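Side-chain contacts in sarcoplasmic calcium-binding protein (Branchiostoma lanceolatum, PDB 2SAS), which binds calcium ions through EF-hand loops in muscle and seems to be more abundant in fast-contracting muscles, although its physiological role remains unsettled: residues 9-12 / 13-17; 46-49 / 50-54; 60-63 / 64-68; 164-167 / 168-172. One frame throughout, in Å; residues are numbered along the deposited sequence.

Interaction 1: residues 9-12 / 13-17; sequences KIKF and TFDFF
Three phenylalanines, F12, F16 and F17, gather along one side of this helix into an aromatic cluster. The rings of F12 and F16, one turn apart, make an offset stack with planes only 6° from parallel and centroids 4.8 Å apart. F12 CE2 lies over the centre of the F16 ring, whereas F16 CD1 sits over the rim of a face of F12, so the overlap is partial. F17 meets the same ring quite differently: F12 turns its edge toward the F17 face, the planes standing at 81°, and the closest atoms are F12 CE1 and F17 CE1, 3.8 Å apart. F12 CG is anti to the backbone N (chi1 -176°), which swings its ring forward along the helix to both partners.

The charged pair is K11 and D15, also i to i+4. The lysine chain bends at chi2 and chi4, bringing NZ within 2.7 Å of D15 OD1, on the syn side of the carboxylate; a weaker bond goes to OD2.

Among the backbone-linked bonds, I10 O is gripped twice, by F14 N and, at 2.9 Å, by T13 OG1. The threonine hydroxyl is also bonded to Y82 OH, tying this helix to the next EF-hand.

Helix 4-18 is the entering helix of EF-hand 1, and most of this contact is buried. I10 and F14 pack against helix 79-91 through W79 and Y82, K9 and T13 meet L168 of helix 158-170, and Q137 of the second subunit packs on K11, F12 and F16.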
loop_
_atom_site.group_PDB
_atom_site.type_symbol
_atom_site.label_atom_id
_atom_site.label_comp_id
_atom_site.label_asym_id
_atom_site.label_seq_id
_atom_site.Cartn_x
_atom_site.Cartn_y
_atom_site.Cartn_z
ATOM N N LYS A 9 -5.295 -1.847 9.793
ATOM C CA LYS A 9 -4.214 -2.831 9.905
ATOM C C LYS A 9 -4.793 -4.202 9.660
ATOM O O LYS A 9 -4.075 -5.051 9.116
ATOM C CB LYS A 9 -3.444 -2.805 11.233
ATOM C CG LYS A 9 -3.076 -1.369 11.659
ATOM C CD LYS A 9 -2.355 -1.343 12.982
ATOM C CE LYS A 9 -3.125 -2.096 14.075
ATOM N NZ LYS A 9 -2.598 -1.905 15.426
ATOM N N ILE A 10 -6.026 -4.426 10.098
ATOM C CA ILE A 10 -6.673 -5.723 9.804
ATOM C C ILE A 10 -6.862 -5.844 8.280
ATOM O O ILE A 10 -6.578 -6.863 7.640
ATOM C CB ILE A 10 -7.932 -6.002 10.657
ATOM C CG1 ILE A 10 -7.491 -6.231 12.153
ATOM C CG2 ILE A 10 -8.574 -7.313 10.155
ATOM C CD1 ILE A 10 -8.553 -5.904 13.230
ATOM N N LYS A 11 -7.302 -4.783 7.650
ATOM C CA LYS A 11 -7.468 -4.792 6.186
ATOM C C LYS A 11 -6.094 -5.152 5.598
ATOM O O LYS A 11 -5.965 -6.053 4.758
ATOM C CB LYS A 11 -8.049 -3.512 5.662
ATOM C CG LYS A 11 -8.507 -3.524 4.186
ATOM C CD LYS A 11 -9.329 -4.785 3.861
ATOM C CE LYS A 11 -10.089 -4.557 2.572
ATOM N NZ LYS A 11 -9.163 -4.646 1.395
ATOM N N PHE A 12 -5.056 -4.461 6.092
ATOM C CA PHE A 12 -3.683 -4.680 5.684
ATOM C C PHE A 12 -3.322 -6.142 5.647
ATOM O O PHE A 12 -2.809 -6.588 4.599
ATOM C CB PHE A 12 -2.663 -3.880 6.471
ATOM C CG PHE A 12 -1.238 -4.004 6.022
ATOM C CD1 PHE A 12 -0.414 -5.000 6.515
ATOM C CD2 PHE A 12 -0.737 -3.080 5.090
ATOM C CE1 PHE A 12 0.930 -5.075 6.116
ATOM C CE2 PHE A 12 0.607 -3.145 4.695
ATOM C CZ PHE A 12 1.433 -4.138 5.209
ATOM N N THR A 13 -3.508 -6.885 6.694
ATOM C CA THR A 13 -3.193 -8.345 6.684
ATOM C C THR A 13 -4.089 -9.128 5.759
ATOM O O THR A 13 -3.694 -10.193 5.174
ATOM C CB THR A 13 -3.241 -8.870 8.168
ATOM O OG1 THR A 13 -4.641 -8.856 8.570
ATOM C CG2 THR A 13 -2.431 -7.986 9.127
ATOM N N PHE A 14 -5.341 -8.705 5.581
ATOM C CA PHE A 14 -6.263 -9.480 4.701
ATOM C C PHE A 14 -5.594 -9.455 3.330
ATOM O O PHE A 14 -5.248 -10.471 2.740
ATOM C CB PHE A 14 -7.669 -8.872 4.735
ATOM C CG PHE A 14 -8.786 -9.523 3.995
ATOM C CD1 PHE A 14 -9.511 -10.588 4.541
ATOM C CD2 PHE A 14 -9.143 -9.087 2.732
ATOM C CE1 PHE A 14 -10.535 -11.222 3.835
ATOM C CE2 PHE A 14 -10.161 -9.668 1.991
ATOM C CZ PHE A 14 -10.839 -10.737 2.574
ATOM N N ASP A 15 -5.372 -8.214 2.896
ATOM C CA ASP A 15 -4.856 -7.858 1.599
ATOM C C ASP A 15 -3.469 -8.284 1.179
ATOM O O ASP A 15 -3.294 -8.584 -0.007
ATOM C CB ASP A 15 -4.925 -6.321 1.422
ATOM C CG ASP A 15 -6.289 -5.762 1.155
ATOM O OD1 ASP A 15 -7.260 -6.518 1.149
ATOM O OD2 ASP A 15 -6.389 -4.532 0.918
ATOM N N PHE A 16 -2.507 -8.191 2.065
ATOM C CA PHE A 16 -1.101 -8.480 1.801
ATOM C C PHE A 16 -0.680 -9.830 2.287
ATOM O O PHE A 16 0.222 -10.465 1.730
ATOM C CB PHE A 16 -0.221 -7.395 2.489
ATOM C CG PHE A 16 -0.297 -6.115 1.716
ATOM C CD1 PHE A 16 -1.473 -5.379 1.714
ATOM C CD2 PHE A 16 0.801 -5.721 0.966
ATOM C CE1 PHE A 16 -1.560 -4.197 0.929
ATOM C CE2 PHE A 16 0.745 -4.554 0.199
ATOM C CZ PHE A 16 -0.441 -3.838 0.157
ATOM N N PHE A 17 -1.280 -10.325 3.328
ATOM C CA PHE A 17 -0.819 -11.619 3.867
ATOM C C PHE A 17 -1.758 -12.752 3.475
ATOM O O PHE A 17 -1.319 -13.890 3.702
ATOM C CB PHE A 17 -0.677 -11.542 5.357
ATOM C CG PHE A 17 0.130 -10.502 6.008
ATOM C CD1 PHE A 17 1.062 -9.714 5.279
ATOM C CD2 PHE A 17 0.074 -10.385 7.407
ATOM C CE1 PHE A 17 1.863 -8.794 5.944
ATOM C CE2 PHE A 17 0.884 -9.456 8.069
ATOM C CZ PHE A 17 1.791 -8.675 7.332
#

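Interaction 2: residues 46-49 / 50-54; sequences LSDA and DYKSM
S47 and D50 are joined by two hydrogen bonds that converge on a single carboxylate oxygen. S47 N donates a hydrogen bond to D50 OD2 over 3.0 Å, on the anti side but tilted 35° from the carboxylate plane, and S47 OG reaches the same OD2 over 2.8 Å from well above that plane. Both donors come from one face of it. The serine OG sits between its own backbone N and carbonyl carbon (chi1 51°), turned toward D50 in the first turn. A third side-chain bond lies one turn on, where S53 OG supplements S53 N on A49 O; it spans 2.8 Å, and the two donors approach from opposite faces of the carbonyl.

The ionic contact is looser. K52 extends its chain past D48, so that D48 OD2 comes closer to the methylene CE, at 3.4 Å, than to NZ, at 3.5 Å, a long salt bridge on an exposed side of the helix.

Apolar packing joins L46 and Y51. These side chains cross at about a right angle, with L46 CB 3.5 Å from Y51 CE2 and L46 CD2 near CE1 and CZ. The tyrosine hydroxyl is bonded to K43 O, and the ring also meets Y38 of helix 28-42, so Y51 ties the start of its helix to the preceding one.

With Y51 N bonded to S47 O, helix 48-69 opens on the half of a capping box in which the N3 side chain, D50, accepts the N-cap amide of S47, the serine hydroxyl turning to the same carboxylate.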
loop_
_atom_site.group_PDB
_atom_site.type_symbol
_atom_site.label_atom_id
_atom_site.label_comp_id
_atom_site.label_asym_id
_atom_site.label_seq_id
_atom_site.Cartn_x
_atom_site.Cartn_y
_atom_site.Cartn_z
ATOM N N LEU A 46 14.608 -26.559 -3.474
ATOM C CA LEU A 46 13.834 -27.333 -2.461
ATOM C C LEU A 46 13.440 -28.645 -3.100
ATOM O O LEU A 46 13.199 -28.654 -4.329
ATOM C CB LEU A 46 12.649 -26.421 -2.078
ATOM C CG LEU A 46 12.569 -25.726 -0.743
ATOM C CD1 LEU A 46 13.917 -25.245 -0.227
ATOM C CD2 LEU A 46 11.627 -24.512 -0.791
ATOM N N SER A 47 13.340 -29.710 -2.361
ATOM C CA SER A 47 12.894 -30.989 -2.952
ATOM C C SER A 47 11.360 -31.047 -3.032
ATOM O O SER A 47 10.627 -30.202 -2.431
ATOM C CB SER A 47 13.389 -32.130 -2.083
ATOM O OG SER A 47 13.050 -31.909 -0.754
ATOM N N ASP A 48 10.879 -32.053 -3.719
ATOM C CA ASP A 48 9.431 -32.307 -3.877
ATOM C C ASP A 48 8.865 -32.418 -2.456
ATOM O O ASP A 48 7.911 -31.764 -2.044
ATOM C CB ASP A 48 9.193 -33.501 -4.795
ATOM C CG ASP A 48 7.801 -34.003 -5.025
ATOM O OD1 ASP A 48 6.914 -33.262 -5.566
ATOM O OD2 ASP A 48 7.464 -35.162 -4.797
ATOM N N ALA A 49 9.442 -33.252 -1.640
ATOM C CA ALA A 49 8.980 -33.425 -0.255
ATOM C C ALA A 49 8.852 -32.088 0.484
ATOM O O ALA A 49 7.893 -31.945 1.263
ATOM C CB ALA A 49 9.865 -34.430 0.466
ATOM N N ASP A 50 9.788 -31.159 0.296
ATOM C CA ASP A 50 9.741 -29.870 0.995
ATOM C C ASP A 50 8.484 -29.092 0.586
ATOM O O ASP A 50 7.868 -28.452 1.448
ATOM C CB ASP A 50 10.984 -29.001 0.764
ATOM C CG ASP A 50 12.261 -29.623 1.282
ATOM O OD1 ASP A 50 12.166 -30.261 2.322
ATOM O OD2 ASP A 50 13.317 -29.520 0.630
ATOM N N TYR A 51 8.144 -29.139 -0.692
ATOM C CA TYR A 51 6.943 -28.440 -1.177
ATOM C C TYR A 51 5.693 -29.082 -0.610
ATOM O O TYR A 51 4.725 -28.433 -0.244
ATOM C CB TYR A 51 6.959 -28.413 -2.669
ATOM C CG TYR A 51 7.986 -27.431 -3.201
ATOM C CD1 TYR A 51 7.839 -26.060 -2.960
ATOM C CD2 TYR A 51 9.103 -27.866 -3.888
ATOM C CE1 TYR A 51 8.748 -25.135 -3.431
ATOM C CE2 TYR A 51 10.022 -26.934 -4.378
ATOM C CZ TYR A 51 9.842 -25.585 -4.189
ATOM O OH TYR A 51 10.754 -24.704 -4.701
ATOM N N LYS A 52 5.798 -30.426 -0.511
ATOM C CA LYS A 52 4.681 -31.194 0.042
ATOM C C LYS A 52 4.440 -30.811 1.481
ATOM O O LYS A 52 3.275 -30.533 1.861
ATOM C CB LYS A 52 4.857 -32.686 -0.206
ATOM C CG LYS A 52 4.479 -32.996 -1.682
ATOM C CD LYS A 52 4.583 -34.513 -1.887
ATOM C CE LYS A 52 4.437 -34.798 -3.391
ATOM N NZ LYS A 52 4.353 -36.264 -3.618
ATOM N N SER A 53 5.502 -30.717 2.262
ATOM C CA SER A 53 5.321 -30.343 3.681
ATOM C C SER A 53 4.696 -28.968 3.780
ATOM O O SER A 53 3.771 -28.763 4.561
ATOM C CB SER A 53 6.644 -30.375 4.423
ATOM O OG SER A 53 7.363 -31.500 3.958
ATOM N N MET A 54 5.260 -28.063 3.012
ATOM C CA MET A 54 4.797 -26.656 2.979
ATOM C C MET A 54 3.293 -26.589 2.686
ATOM O O MET A 54 2.496 -25.840 3.257
ATOM C CB MET A 54 5.652 -25.904 1.982
ATOM C CG MET A 54 5.133 -24.526 1.729
ATOM S SD MET A 54 5.097 -23.587 3.268
ATOM C CE MET A 54 6.814 -23.632 3.822
#

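Interaction 3: residues 60-63 / 64-68; sequences DEWR and DLKGR
Residues 60-68 form regular helix close to its C-terminal end, and four successive i to i+4 backbone bonds link the two segments: D64 N to D60 O, L65 N to E61 O, K66 N to W62 O and G67 N to R63 O. The third is the shortest, with K66 N 2.7 Å from W62 O. At the end the pattern tightens, R68 N bonding to L65 O.

W62 carries the side-chain contact. K66 lies along one face of the indole: its CG stands 4.1 Å from the centroid of the six-membered ring, 26° off the normal, as a CH-pi contact, and CD settles 3.6 Å from NE1. The chain then bends at chi3 and chi4, taking NZ to a long and at most weakly attractive position over the five-membered ring. L65 CD2 meets the same indole at its edge, 4.2 Å from CZ3.

This helix enters EF-hand 2, and K66 touches D70, the first residue of the calcium loop; its positive charge may therefore bear on the field round the site. W62 and L65 reach I26 of strand 25-26 in the paired EF-hand 1, and W62 also meets F31.

D64 CG is anti to the backbone N (chi1 -174°), which leads the carboxylate forward to R68 in a salt bridge. R68 NE meets D64 OD1 from above the carboxylate plane, while OD1 lies in the guanidinium plane. E61 makes a salt bridge to R106.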
loop_
_atom_site.group_PDB
_atom_site.type_symbol
_atom_site.label_atom_id
_atom_site.label_comp_id
_atom_site.label_asym_id
_atom_site.label_seq_id
_atom_site.Cartn_x
_atom_site.Cartn_y
_atom_site.Cartn_z
ATOM N N ASP A 60 -3.695 -27.061 6.320
ATOM C CA ASP A 60 -3.886 -27.073 7.764
ATOM C C ASP A 60 -4.145 -25.633 8.224
ATOM O O ASP A 60 -4.929 -25.349 9.131
ATOM C CB ASP A 60 -2.605 -27.711 8.290
ATOM C CG ASP A 60 -2.626 -28.572 9.499
ATOM O OD1 ASP A 60 -3.344 -28.228 10.472
ATOM O OD2 ASP A 60 -1.872 -29.609 9.467
ATOM N N GLU A 61 -3.498 -24.661 7.595
ATOM C CA GLU A 61 -3.745 -23.260 7.940
ATOM C C GLU A 61 -5.146 -22.874 7.433
ATOM O O GLU A 61 -6.017 -22.418 8.264
ATOM C CB GLU A 61 -2.698 -22.331 7.402
ATOM C CG GLU A 61 -2.570 -20.974 8.063
ATOM C CD GLU A 61 -1.897 -19.892 7.284
ATOM O OE1 GLU A 61 -0.873 -20.271 6.675
ATOM O OE2 GLU A 61 -2.335 -18.752 7.262
ATOM N N TRP A 62 -5.436 -23.068 6.185
ATOM C CA TRP A 62 -6.728 -22.751 5.574
ATOM C C TRP A 62 -7.893 -23.373 6.373
ATOM O O TRP A 62 -8.931 -22.762 6.641
ATOM C CB TRP A 62 -6.781 -23.235 4.131
ATOM C CG TRP A 62 -8.101 -23.162 3.444
ATOM C CD1 TRP A 62 -8.774 -24.157 2.756
ATOM C CD2 TRP A 62 -8.953 -21.998 3.420
ATOM N NE1 TRP A 62 -9.954 -23.665 2.258
ATOM C CE2 TRP A 62 -10.094 -22.353 2.662
ATOM C CE3 TRP A 62 -8.829 -20.712 3.912
ATOM C CZ2 TRP A 62 -11.093 -21.417 2.398
ATOM C CZ3 TRP A 62 -9.800 -19.792 3.675
ATOM C CH2 TRP A 62 -10.942 -20.148 2.929
ATOM N N ARG A 63 -7.683 -24.630 6.732
ATOM C CA ARG A 63 -8.635 -25.413 7.511
ATOM C C ARG A 63 -8.951 -24.703 8.814
ATOM O O ARG A 63 -10.121 -24.555 9.180
ATOM C CB ARG A 63 -8.107 -26.812 7.776
ATOM C CG ARG A 63 -8.960 -27.764 8.568
ATOM C CD ARG A 63 -9.077 -29.097 7.871
ATOM N NE ARG A 63 -8.930 -28.968 6.416
ATOM C CZ ARG A 63 -7.872 -29.485 5.779
ATOM N NH1 ARG A 63 -6.907 -30.084 6.481
ATOM N NH2 ARG A 63 -7.761 -29.414 4.450
ATOM N N ASP A 64 -7.937 -24.255 9.524
ATOM C CA ASP A 64 -8.182 -23.570 10.813
ATOM C C ASP A 64 -8.807 -22.208 10.565
ATOM O O ASP A 64 -9.613 -21.799 11.439
ATOM C CB ASP A 64 -6.894 -23.437 11.613
ATOM C CG ASP A 64 -7.091 -22.883 13.012
ATOM O OD1 ASP A 64 -7.033 -21.641 13.139
ATOM O OD2 ASP A 64 -7.262 -23.644 13.964
ATOM N N LEU A 65 -8.441 -21.519 9.499
ATOM C CA LEU A 65 -9.056 -20.200 9.274
ATOM C C LEU A 65 -10.532 -20.414 8.877
ATOM O O LEU A 65 -11.400 -19.784 9.515
ATOM C CB LEU A 65 -8.229 -19.371 8.328
ATOM C CG LEU A 65 -8.798 -18.040 7.819
ATOM C CD1 LEU A 65 -8.900 -17.055 8.936
ATOM C CD2 LEU A 65 -7.887 -17.574 6.681
ATOM N N LYS A 66 -10.741 -21.208 7.841
ATOM C CA LYS A 66 -12.082 -21.539 7.331
ATOM C C LYS A 66 -13.018 -21.952 8.469
ATOM O O LYS A 66 -14.159 -21.465 8.568
ATOM C CB LYS A 66 -12.040 -22.692 6.333
ATOM C CG LYS A 66 -13.070 -22.756 5.248
ATOM C CD LYS A 66 -12.924 -23.940 4.315
ATOM C CE LYS A 66 -13.399 -25.266 4.854
ATOM N NZ LYS A 66 -12.423 -25.849 5.822
ATOM N N GLY A 67 -12.592 -22.847 9.312
ATOM C CA GLY A 67 -13.384 -23.344 10.447
ATOM C C GLY A 67 -13.659 -22.376 11.557
ATOM O O GLY A 67 -14.382 -22.668 12.532
ATOM N N ARG A 68 -13.119 -21.178 11.513
ATOM C CA ARG A 68 -13.290 -20.151 12.529
ATOM C C ARG A 68 -13.994 -18.892 12.025
ATOM O O ARG A 68 -14.624 -18.171 12.835
ATOM C CB ARG A 68 -11.967 -19.606 13.030
ATOM C CG ARG A 68 -11.143 -20.362 14.020
ATOM C CD ARG A 68 -9.869 -19.589 14.273
ATOM N NE ARG A 68 -8.780 -20.503 14.587
ATOM C CZ ARG A 68 -8.702 -21.046 15.810
ATOM N NH1 ARG A 68 -9.587 -20.654 16.730
ATOM N NH2 ARG A 68 -7.755 -21.917 16.154
#

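Interaction 4: residues 164-167 / 168-172; sequences LYYR and LLTSP
Y165 and Y166 both carry CG anti to the backbone N (chi1 near 180° in each), which throws their rings forward along the helix, each presenting a face to the residue four positions on. T170, by contrast, has its OG1 tucked between backbone N and carbonyl carbon (chi1 68°), turned back toward Y166.

L169 CD2 lies over a face of the Y165 ring, offset toward its rim, as a CH-pi contact 3.7 Å from the centroid and 14° off the normal. Over the centre of the Y166 ring sits T170 OG1, 3.5 Å from both CE2 and CZ. That hydroxyl also bonds to Y166 O across 2.8 Å, above the carbonyl plane, while T170 N reaches the same oxygen from its opposite face.

R167 O takes the backbone bond of S171 N at 3.1 Å, where the chain leaves helical geometry. S171 OG lies 3.0 Å from R167 O, a bond not settled because OG is also bonded to D175, which forms a salt bridge with R167 NH1.

Y165 packs on helix 103-114, and L169 on T13 of helix 4-18. Pairs spaced i to i+4 occur along any alpha-helix; here they occupy the last turns of helix 158-170, in the fourth EF-hand region, away from the calcium sites.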
loop_
_atom_site.group_PDB
_atom_site.type_symbol
_atom_site.label_atom_id
_atom_site.label_comp_id
_atom_site.label_asym_id
_atom_site.label_seq_id
_atom_site.Cartn_x
_atom_site.Cartn_y
_atom_site.Cartn_z
ATOM N N LEU A 164 5.920 -8.168 16.883
ATOM C CA LEU A 164 5.425 -7.119 15.979
ATOM C C LEU A 164 4.171 -7.568 15.268
ATOM O O LEU A 164 3.201 -6.803 15.141
ATOM C CB LEU A 164 6.588 -6.705 15.107
ATOM C CG LEU A 164 7.853 -6.213 15.800
ATOM C CD1 LEU A 164 8.993 -6.231 14.789
ATOM C CD2 LEU A 164 7.595 -4.788 16.282
ATOM N N TYR A 165 4.158 -8.828 14.828
ATOM C CA TYR A 165 2.915 -9.317 14.154
ATOM C C TYR A 165 1.724 -9.108 15.106
ATOM O O TYR A 165 0.742 -8.479 14.696
ATOM C CB TYR A 165 3.081 -10.717 13.604
ATOM C CG TYR A 165 1.907 -11.347 12.919
ATOM C CD1 TYR A 165 0.919 -11.965 13.709
ATOM C CD2 TYR A 165 1.751 -11.417 11.558
ATOM C CE1 TYR A 165 -0.158 -12.625 13.137
ATOM C CE2 TYR A 165 0.660 -12.050 10.942
ATOM C CZ TYR A 165 -0.269 -12.681 11.742
ATOM O OH TYR A 165 -1.363 -13.321 11.190
ATOM N N TYR A 166 1.915 -9.513 16.350
ATOM C CA TYR A 166 0.945 -9.385 17.428
ATOM C C TYR A 166 0.425 -7.961 17.570
ATOM O O TYR A 166 -0.782 -7.698 17.711
ATOM C CB TYR A 166 1.527 -9.788 18.820
ATOM C CG TYR A 166 0.457 -9.686 19.888
ATOM C CD1 TYR A 166 -0.656 -10.528 19.803
ATOM C CD2 TYR A 166 0.506 -8.806 20.982
ATOM C CE1 TYR A 166 -1.691 -10.533 20.725
ATOM C CE2 TYR A 166 -0.529 -8.768 21.915
ATOM C CZ TYR A 166 -1.611 -9.635 21.792
ATOM O OH TYR A 166 -2.622 -9.622 22.723
ATOM N N ARG A 167 1.354 -7.022 17.568
ATOM C CA ARG A 167 0.994 -5.606 17.750
ATOM C C ARG A 167 0.293 -5.026 16.534
ATOM O O ARG A 167 -0.497 -4.083 16.735
ATOM C CB ARG A 167 2.208 -4.770 18.102
ATOM C CG ARG A 167 2.842 -5.176 19.447
ATOM C CD ARG A 167 4.147 -4.389 19.450
ATOM N NE ARG A 167 4.758 -4.432 20.759
ATOM C CZ ARG A 167 4.454 -3.511 21.692
ATOM N NH1 ARG A 167 3.608 -2.521 21.357
ATOM N NH2 ARG A 167 5.021 -3.558 22.889
ATOM N N LEU A 168 0.623 -5.537 15.393
ATOM C CA LEU A 168 0.036 -5.119 14.119
ATOM C C LEU A 168 -1.463 -5.506 14.120
ATOM O O LEU A 168 -2.318 -4.801 13.633
ATOM C CB LEU A 168 0.734 -5.903 12.975
ATOM C CG LEU A 168 0.674 -5.412 11.560
ATOM C CD1 LEU A 168 0.312 -6.545 10.577
ATOM C CD2 LEU A 168 -0.320 -4.287 11.345
ATOM N N LEU A 169 -1.700 -6.721 14.619
ATOM C CA LEU A 169 -3.037 -7.285 14.678
ATOM C C LEU A 169 -3.875 -6.683 15.823
ATOM O O LEU A 169 -5.099 -6.501 15.625
ATOM C CB LEU A 169 -2.937 -8.810 14.703
ATOM C CG LEU A 169 -3.117 -9.638 13.449
ATOM C CD1 LEU A 169 -4.354 -9.251 12.640
ATOM C CD2 LEU A 169 -1.889 -9.423 12.539
ATOM N N THR A 170 -3.287 -6.411 16.965
ATOM C CA THR A 170 -4.116 -5.943 18.087
ATOM C C THR A 170 -4.061 -4.596 18.694
ATOM O O THR A 170 -5.154 -4.162 19.220
ATOM C CB THR A 170 -3.982 -7.060 19.215
ATOM O OG1 THR A 170 -2.609 -6.985 19.666
ATOM C CG2 THR A 170 -4.321 -8.458 18.662
ATOM N N SER A 171 -3.001 -3.810 18.588
ATOM C CA SER A 171 -2.952 -2.515 19.267
ATOM C C SER A 171 -3.974 -1.525 18.750
ATOM O O SER A 171 -4.176 -1.421 17.550
ATOM C CB SER A 171 -1.578 -1.848 19.181
ATOM O OG SER A 171 -0.597 -2.840 19.466
ATOM N N PRO A 172 -4.508 -0.806 19.725
ATOM C CA PRO A 172 -5.486 0.235 19.415
ATOM C C PRO A 172 -4.739 1.514 19.114
ATOM O O PRO A 172 -5.404 2.538 18.887
ATOM C CB PRO A 172 -6.346 0.238 20.682
ATOM C CG PRO A 172 -5.385 -0.008 21.773
ATOM C CD PRO A 172 -4.333 -0.947 21.173
#

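In the fold
The four contacts follow in order along the chain, each along or at the end of one helix. Interaction 1 lies on helix 4-18, interactions 2 and 3 share helix 48-69, and interaction 4 ends helix 158-170. Interactions 1 and 4 touch although they belong to EF-hands 1 and 4: their centres are 12 Å apart, and K9 NZ lies 2.7 Å from S171 O, joining the first helix to the last. Interactions 2 and 4 are farthest apart, about 31 Å between centres, on opposite sides of the chain's centre. Interactions 2 and 3, with centres 21 Å apart, mark the capped outer start of helix 48-69 and its calcium-loop end.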